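Local coordinates for protein fatty acid CoA ligase (Marinactinospora thermotolerans, PDB 6SQ8) that belongs to the ANL superfamily of AMP-binding enzymes and holds adenosine monophosphate and 1-ethanoyl-9H-pyrido[3,4-b]indole-3-carboxylic acid in the model, at residues V243-N248 with R268-G273; W249-A254 with S280-A285. One frame throughout, in Å; residues are numbered along the deposited sequence.

Interaction 1 (V243-N248 with R268-G273)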
ATOM      1  N   VAL A 243       3.151  -4.975  12.813  1.00 22.56           N
ATOM      2  CA  VAL A 243       3.028  -3.589  12.416  1.00 21.91           C
ATOM      3  C   VAL A 243       3.310  -3.513  10.914  1.00 20.46           C
ATOM      4  O   VAL A 243       4.079  -4.296  10.396  1.00 18.00           O
ATOM      5  CB  VAL A 243       3.975  -2.679  13.217  1.00 21.46           C
ATOM      6  CG1 VAL A 243       5.416  -3.086  13.052  1.00 23.14           C
ATOM      7  CG2 VAL A 243       3.821  -1.222  12.827  1.00 21.74           C
ATOM      8  N   PHE A 244       2.667  -2.557  10.246  1.00 21.01           N
ATOM      9  CA  PHE A 244       2.940  -2.273   8.864  1.00 22.52           C
ATOM     10  C   PHE A 244       3.441  -0.835   8.729  1.00 23.42           C
ATOM     11  O   PHE A 244       2.803   0.077   9.246  1.00 23.18           O
ATOM     12  CB  PHE A 244       1.710  -2.471   7.985  1.00 23.32           C
ATOM     13  CG  PHE A 244       2.036  -2.514   6.510  1.00 23.32           C
ATOM     14  CD1 PHE A 244       2.341  -1.360   5.811  1.00 22.44           C
ATOM     15  CD2 PHE A 244       2.053  -3.717   5.825  1.00 23.70           C
ATOM     16  CE1 PHE A 244       2.651  -1.417   4.459  1.00 23.95           C
ATOM     17  CE2 PHE A 244       2.374  -3.774   4.479  1.00 22.32           C
ATOM     18  CZ  PHE A 244       2.678  -2.625   3.800  1.00 22.90           C
ATOM     19  N   LEU A 245       4.563  -0.681   8.008  1.00 22.91           N
ATOM     20  CA  LEU A 245       5.272   0.572   7.816  1.00 21.55           C
ATOM     21  C   LEU A 245       5.580   0.770   6.333  1.00 21.50           C
ATOM     22  O   LEU A 245       5.831  -0.209   5.606  1.00 19.96           O
ATOM     23  CB  LEU A 245       6.591   0.511   8.584  1.00 21.54           C
ATOM     24  CG  LEU A 245       6.475   0.272  10.075  1.00 21.80           C
ATOM     25  CD1 LEU A 245       7.855   0.081  10.670  1.00 23.00           C
ATOM     26  CD2 LEU A 245       5.763   1.427  10.733  1.00 21.71           C
ATOM     27  N   ALA A 246       5.578   2.040   5.905  1.00 20.93           N
ATOM     28  CA  ALA A 246       6.226   2.440   4.664  1.00 21.83           C
ATOM     29  C   ALA A 246       7.725   2.239   4.841  1.00 22.24           C
ATOM     30  O   ALA A 246       8.233   2.355   5.955  1.00 21.24           O
ATOM     31  CB  ALA A 246       5.916   3.876   4.324  1.00 22.20           C
ATOM     32  N   PRO A 247       8.477   1.905   3.769  1.00 22.68           N
ATOM     33  CA  PRO A 247       9.910   1.659   3.904  1.00 22.79           C
ATOM     34  C   PRO A 247      10.668   2.766   4.647  1.00 22.97           C
ATOM     35  O   PRO A 247      11.484   2.452   5.503  1.00 25.13           O
ATOM     36  CB  PRO A 247      10.355   1.523   2.447  1.00 23.08           C
ATOM     37  CG  PRO A 247       9.142   0.943   1.752  1.00 22.27           C
ATOM     38  CD  PRO A 247       7.988   1.670   2.402  1.00 22.06           C
ATOM     39  N   ASN A 248      10.383   4.037   4.342  1.00 24.13           N
ATOM     40  CA  ASN A 248      11.102   5.140   4.980  1.00 25.68           C
ATOM     41  C   ASN A 248      10.872   5.099   6.499  1.00 24.93           C
ATOM     42  O   ASN A 248      11.762   5.442   7.267  1.00 24.39           O
ATOM     43  CB  ASN A 248      10.693   6.507   4.433  1.00 28.43           C
ATOM     44  CG  ASN A 248      11.271   6.820   3.062  1.00 33.70           C
ATOM     45  OD1 ASN A 248      12.290   6.277   2.638  1.00 40.30           O
ATOM     46  ND2 ASN A 248      10.618   7.697   2.323  1.00 38.20           N
ATOM     47  N   ARG A 268       6.405 -10.298  16.217  1.00 24.85           N
ATOM     48  CA  ARG A 268       6.622 -11.459  15.377  1.00 27.77           C
ATOM     49  C   ARG A 268       6.805 -10.998  13.922  1.00 26.16           C
ATOM     50  O   ARG A 268       7.463 -11.704  13.181  1.00 24.09           O
ATOM     51  CB  ARG A 268       5.488 -12.477  15.547  1.00 31.56           C
ATOM     52  CG  ARG A 268       5.448 -13.175  16.904  1.00 35.69           C
ATOM     53  CD  ARG A 268       6.383 -14.364  17.101  1.00 40.68           C
ATOM     54  N   ARG A 269       6.295  -9.814  13.540  1.00 25.57           N
ATOM     55  CA  ARG A 269       6.435  -9.323  12.171  1.00 28.07           C
ATOM     56  C   ARG A 269       6.417  -7.787  12.077  1.00 27.90           C
ATOM     57  O   ARG A 269       5.469  -7.132  12.471  1.00 32.18           O
ATOM     58  CB  ARG A 269       5.370  -9.958  11.272  1.00 29.47           C
ATOM     59  CG  ARG A 269       5.979 -10.983  10.319  1.00 32.22           C
ATOM     60  CD  ARG A 269       5.067 -12.092   9.930  1.00 35.08           C
ATOM     61  NE  ARG A 269       5.786 -13.316   9.595  1.00 37.21           N
ATOM     62  CZ  ARG A 269       6.222 -14.157  10.532  1.00 43.88           C
ATOM     63  NH1 ARG A 269       6.540 -13.686  11.719  1.00 41.89           N
ATOM     64  NH2 ARG A 269       6.242 -15.473  10.346  1.00 47.65           N
ATOM     65  N   VAL A 270       7.508  -7.226  11.551  1.00 25.15           N
ATOM     66  CA  VAL A 270       7.582  -5.852  11.154  1.00 24.00           C
ATOM     67  C   VAL A 270       7.460  -5.825   9.635  1.00 22.76           C
ATOM     68  O   VAL A 270       8.378  -6.190   8.938  1.00 22.01           O
ATOM     69  CB  VAL A 270       8.873  -5.172  11.630  1.00 23.71           C
ATOM     70  CG1 VAL A 270       9.003  -3.761  11.062  1.00 24.43           C
ATOM     71  CG2 VAL A 270       8.951  -5.128  13.142  1.00 23.55           C
ATOM     72  N   VAL A 271       6.286  -5.426   9.158  1.00 20.90           N
ATOM     73  CA  VAL A 271       5.945  -5.528   7.769  1.00 22.07           C
ATOM     74  C   VAL A 271       6.147  -4.168   7.113  1.00 21.16           C
ATOM     75  O   VAL A 271       5.703  -3.157   7.637  1.00 20.91           O
ATOM     76  CB  VAL A 271       4.496  -6.014   7.583  1.00 22.63           C
ATOM     77  CG1 VAL A 271       4.190  -6.311   6.121  1.00 23.21           C
ATOM     78  CG2 VAL A 271       4.223  -7.240   8.445  1.00 23.28           C
ATOM     79  N   TYR A 272       6.792  -4.174   5.950  1.00 20.94           N
ATOM     80  CA  TYR A 272       7.004  -2.938   5.226  1.00 22.48           C
ATOM     81  C   TYR A 272       6.849  -3.211   3.732  1.00 21.15           C
ATOM     82  O   TYR A 272       7.046  -4.332   3.280  1.00 22.39           O
ATOM     83  CB  TYR A 272       8.371  -2.343   5.594  1.00 24.31           C
ATOM     84  CG  TYR A 272       9.544  -3.093   5.010  1.00 23.36           C
ATOM     85  CD1 TYR A 272      10.013  -4.253   5.606  1.00 22.26           C
ATOM     86  CD2 TYR A 272      10.154  -2.663   3.840  1.00 21.58           C
ATOM     87  CE1 TYR A 272      11.068  -4.961   5.050  1.00 21.72           C
ATOM     88  CE2 TYR A 272      11.216  -3.362   3.286  1.00 21.19           C
ATOM     89  CZ  TYR A 272      11.678  -4.515   3.887  1.00 19.36           C
ATOM     90  OH  TYR A 272      12.707  -5.203   3.321  1.00 16.54           O
ATOM     91  N   GLY A 273       6.473  -2.177   2.989  1.00 22.26           N
ATOM     92  CA  GLY A 273       6.325  -2.273   1.548  1.00 24.15           C
ATOM     93  C   GLY A 273       5.539  -1.086   1.022  1.00 25.41           C
ATOM     94  O   GLY A 273       5.192  -0.170   1.792  1.00 28.41           O
TER

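Interaction 2 (W249-A254 with S280-A285)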
ATOM      1  N   TRP A 249       9.674   4.676   6.907  1.00 24.22           N
ATOM      2  CA  TRP A 249       9.313   4.574   8.321  1.00 24.03           C
ATOM      3  C   TRP A 249      10.122   3.458   8.991  1.00 22.77           C
ATOM      4  O   TRP A 249      10.526   3.576  10.140  1.00 22.49           O
ATOM      5  CB  TRP A 249       7.805   4.341   8.512  1.00 23.51           C
ATOM      6  CG  TRP A 249       6.914   5.378   7.909  1.00 24.59           C
ATOM      7  CD1 TRP A 249       7.288   6.520   7.261  1.00 25.57           C
ATOM      8  CD2 TRP A 249       5.476   5.368   7.899  1.00 24.78           C
ATOM      9  NE1 TRP A 249       6.183   7.211   6.838  1.00 26.23           N
ATOM     10  CE2 TRP A 249       5.058   6.532   7.221  1.00 25.58           C
ATOM     11  CE3 TRP A 249       4.505   4.488   8.381  1.00 23.35           C
ATOM     12  CZ2 TRP A 249       3.713   6.836   7.026  1.00 26.25           C
ATOM     13  CZ3 TRP A 249       3.179   4.793   8.188  1.00 24.20           C
ATOM     14  CH2 TRP A 249       2.788   5.946   7.512  1.00 24.33           C
ATOM     15  N   LEU A 250      10.319   2.355   8.272  1.00 22.83           N
ATOM     16  CA  LEU A 250      11.144   1.292   8.759  1.00 23.30           C
ATOM     17  C   LEU A 250      12.507   1.867   9.118  1.00 23.91           C
ATOM     18  O   LEU A 250      12.994   1.659  10.221  1.00 23.78           O
ATOM     19  CB  LEU A 250      11.307   0.215   7.688  1.00 23.94           C
ATOM     20  CG  LEU A 250      12.284  -0.886   8.072  1.00 25.19           C
ATOM     21  CD1 LEU A 250      11.815  -1.623   9.320  1.00 25.92           C
ATOM     22  CD2 LEU A 250      12.491  -1.846   6.926  1.00 26.11           C
ATOM     23  N   TYR A 251      13.110   2.586   8.168  1.00 25.49           N
ATOM     24  CA  TYR A 251      14.462   3.092   8.372  1.00 27.86           C
ATOM     25  C   TYR A 251      14.467   4.023   9.593  1.00 28.69           C
ATOM     26  O   TYR A 251      15.344   3.892  10.443  1.00 29.06           O
ATOM     27  CB  TYR A 251      15.037   3.765   7.115  1.00 28.15           C
ATOM     28  CG  TYR A 251      14.780   3.081   5.794  1.00 27.74           C
ATOM     29  CD1 TYR A 251      14.801   1.700   5.652  1.00 28.22           C
ATOM     30  CD2 TYR A 251      14.522   3.843   4.664  1.00 27.62           C
ATOM     31  CE1 TYR A 251      14.550   1.097   4.424  1.00 29.74           C
ATOM     32  CE2 TYR A 251      14.279   3.256   3.430  1.00 29.26           C
ATOM     33  CZ  TYR A 251      14.290   1.879   3.305  1.00 28.65           C
ATOM     34  OH  TYR A 251      14.029   1.345   2.075  1.00 26.66           O
ATOM     35  N   GLN A 252      13.481   4.929   9.698  1.00 29.52           N
ATOM     36  CA  GLN A 252      13.399   5.864  10.818  1.00 29.91           C
ATOM     37  C   GLN A 252      13.282   5.117  12.150  1.00 29.56           C
ATOM     38  O   GLN A 252      13.875   5.519  13.134  1.00 29.48           O
ATOM     39  CB  GLN A 252      12.205   6.801  10.679  1.00 33.00           C
ATOM     40  CG  GLN A 252      12.431   7.929   9.689  1.00 37.29           C
ATOM     41  CD  GLN A 252      11.190   8.763   9.519  1.00 38.97           C
ATOM     42  OE1 GLN A 252      10.682   8.897   8.411  1.00 41.33           O
ATOM     43  NE2 GLN A 252      10.703   9.325  10.619  1.00 38.65           N
ATOM     44  N   LEU A 253      12.489   4.047  12.177  1.00 28.96           N
ATOM     45  CA  LEU A 253      12.275   3.284  13.398  1.00 28.25           C
ATOM     46  C   LEU A 253      13.567   2.552  13.782  1.00 28.90           C
ATOM     47  O   LEU A 253      14.007   2.614  14.919  1.00 28.30           O
ATOM     48  CB  LEU A 253      11.125   2.302  13.162  1.00 27.59           C
ATOM     49  CG  LEU A 253      10.595   1.569  14.388  1.00 27.49           C
ATOM     50  CD1 LEU A 253       9.951   2.519  15.362  1.00 27.13           C
ATOM     51  CD2 LEU A 253       9.569   0.544  13.957  1.00 28.78           C
ATOM     52  N   ALA A 254      14.168   1.866  12.808  1.00 30.69           N
ATOM     53  CA  ALA A 254      15.351   1.028  13.028  1.00 34.43           C
ATOM     54  C   ALA A 254      16.562   1.859  13.485  1.00 34.89           C
ATOM     55  O   ALA A 254      17.389   1.395  14.262  1.00 34.34           O
ATOM     56  CB  ALA A 254      15.656   0.264  11.768  1.00 33.28           C
ATOM     57  N   SER A 280      20.588  -1.356   1.396  1.00 20.06           N
ATOM     58  CA  SER A 280      21.568  -1.108   2.457  1.00 20.60           C
ATOM     59  C   SER A 280      20.846  -0.684   3.741  1.00 21.58           C
ATOM     60  O   SER A 280      21.313  -0.980   4.848  1.00 22.22           O
ATOM     61  CB  SER A 280      22.603  -0.087   2.039  1.00 19.86           C
ATOM     62  OG  SER A 280      22.002   1.172   1.766  1.00 18.95           O
ATOM     63  N   ARG A 281      19.708   0.003   3.588  1.00 22.44           N
ATOM     64  CA  ARG A 281      18.976   0.540   4.722  1.00 24.18           C
ATOM     65  C   ARG A 281      18.148  -0.592   5.353  1.00 22.63           C
ATOM     66  O   ARG A 281      17.928  -0.625   6.573  1.00 20.40           O
ATOM     67  CB  ARG A 281      18.178   1.768   4.277  1.00 27.27           C
ATOM     68  CG  ARG A 281      18.394   2.959   5.197  1.00 32.34           C
ATOM     69  CD  ARG A 281      18.866   4.221   4.500  1.00 35.16           C
ATOM     70  NE  ARG A 281      17.847   5.268   4.273  1.00 41.30           N
ATOM     71  CZ  ARG A 281      17.446   6.212   5.163  1.00 39.89           C
ATOM     72  NH1 ARG A 281      17.762   6.116   6.448  1.00 37.58           N
ATOM     73  NH2 ARG A 281      16.721   7.241   4.750  1.00 33.56           N
ATOM     74  N   VAL A 282      17.716  -1.530   4.500  1.00 21.74           N
ATOM     75  CA  VAL A 282      17.000  -2.721   4.903  1.00 20.85           C
ATOM     76  C   VAL A 282      17.959  -3.620   5.680  1.00 21.24           C
ATOM     77  O   VAL A 282      17.626  -4.102   6.763  1.00 20.45           O
ATOM     78  CB  VAL A 282      16.411  -3.441   3.679  1.00 21.66           C
ATOM     79  CG1 VAL A 282      15.975  -4.878   3.980  1.00 22.78           C
ATOM     80  CG2 VAL A 282      15.273  -2.637   3.073  1.00 21.29           C
ATOM     81  N   ALA A 283      19.155  -3.837   5.121  1.00 21.48           N
ATOM     82  CA  ALA A 283      20.181  -4.645   5.783  1.00 21.01           C
ATOM     83  C   ALA A 283      20.414  -4.105   7.204  1.00 20.35           C
ATOM     84  O   ALA A 283      20.509  -4.871   8.158  1.00 19.58           O
ATOM     85  CB  ALA A 283      21.456  -4.669   4.966  1.00 18.90           C
ATOM     86  N   ALA A 284      20.499  -2.779   7.321  1.00 19.87           N
ATOM     87  CA  ALA A 284      20.734  -2.133   8.592  1.00 20.00           C
ATOM     88  C   ALA A 284      19.557  -2.403   9.524  1.00 20.90           C
ATOM     89  O   ALA A 284      19.751  -2.705  10.689  1.00 21.84           O
ATOM     90  CB  ALA A 284      20.935  -0.655   8.417  1.00 19.40           C
ATOM     91  N   ALA A 285      18.340  -2.267   8.996  1.00 22.28           N
ATOM     92  CA  ALA A 285      17.131  -2.534   9.773  1.00 22.98           C
ATOM     93  C   ALA A 285      17.083  -4.008  10.211  1.00 21.28           C
ATOM     94  O   ALA A 285      16.723  -4.301  11.345  1.00 19.73           O
ATOM     95  CB  ALA A 285      15.922  -2.144   8.981  1.00 22.51           C
TER

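Interaction 1 (V243-N248 with R268-G273)
Val-243, Phe-244 and Leu-245 run parallel to Val-270, Val-271 and Tyr-272, pairing in that order. Four backbone hydrogen bonds join the strands. Val-243 N reaches Arg-269 O at 3.2 Å, and Val-243 O takes Val-271 N at 2.8 Å. Val-271 O then accepts Leu-245 N, also at 2.8 Å, so both backbone polar atoms of Val-271 are used by the one neighbour. The last bond, Gly-273 N to Leu-245 O, is weak.

Two apolar layers flank this ladder. On one face the aromatic ring of Phe-244 leans across Val-271, its CD2 3.4 Å from CG1 of Val-271, while Val-271 O lies over the ring face toward its rim. Because chi1 (-166°) puts CG opposite the residue's own nitrogen, the ring runs on down the strand until CZ is 3.9 Å from Gly-273 N. On the other face Val-243 and Val-270 stand side by side, and Leu-245 CD1 meets Val-270 CG1 at 4.0 Å.

Past the strand end the chain turns into a helix with Ala-246 at its N-cap. Pro-247 follows, its CD 3.4 Å from Gly-273 O and its CG at the edge of the Tyr-272 ring.

Tyr-272 OH is hydrogen-bonded to His-313 and Gln-295. Strands 242-245 and 269-273, with helix 247-255 between them in sequence, form a beta-alpha-beta unit; strand 195-198 pairs with the outer edge of the first strand, and strand 293-299 with that of the second.

Interaction 2 (W249-A254 with S280-A285)
This is a helix-helix packing contact between two helices of the AMP-binding domain, 247-255 and 279-289, whose facing segments cross at 42° with axes 9.4 Å apart at their closest. The larger part is the packing of the Arg-281 side chain against the Tyr-251 ring. Arg-281 CB sits over the face of the phenol ring, 3.7 Å from the Tyr-251 ring centroid, in a CH-pi contact. Bends at chi2 and chi3 then carry the arginine across the base of the ring, at about a right angle to the tyrosine side chain, bringing NE to 3.6 Å from Tyr-251 CD2 with the guanidinium tilted 30° from the ring plane. Val-282 CG2 approaches the ring from its edge, 4.0 Å from Tyr-251 CE1.

Further along, small residues let the backbones close in. Ala-254 CB and Ala-285 CB meet at 3.7 Å, and the same Ala-285 methyl rests against the branch of Leu-250, 4.0 Å from its CG.

Bonds to residues just beyond the two segments hold the far ends of both side chains: Arg-281 NH1 forms a salt bridge with Glu-255 OE1, and Tyr-251 OH is hydrogen-bonded to Val-278 N. Met-289, later in helix 279-289, touches Leu-250 and Ala-254, Leu-253 packs on Met-289 and helix 228-237, and Leu-250 and Val-282 both pack on Tyr-272 of strand 269-273.

In the fold
Interaction 1 is the strand layer and interaction 2 the helix layer packed on it, their centres 10 Å apart. Leu-250 links the two: its CD2 lies 3.7 Å from Tyr-272 CD1 and its CD1 3.9 Å from Val-270 CG1. Leu-253 CD2 adds a contact with Leu-245 CD1 at 3.7 Å, and Val-282 also packs against Tyr-272. On the opposite face of the strand pair, the Phe-244 side chain lies about 4 Å from 1-ethanoyl-9H-pyrido[3,4-b]indole-3-carboxylic acid. Gly-273, at the end of segment 268-273, touches adenosine monophosphate, at about 4 Å. The helix pair stands further back, with the Tyr-251 side chain about 9 Å from the nucleotide.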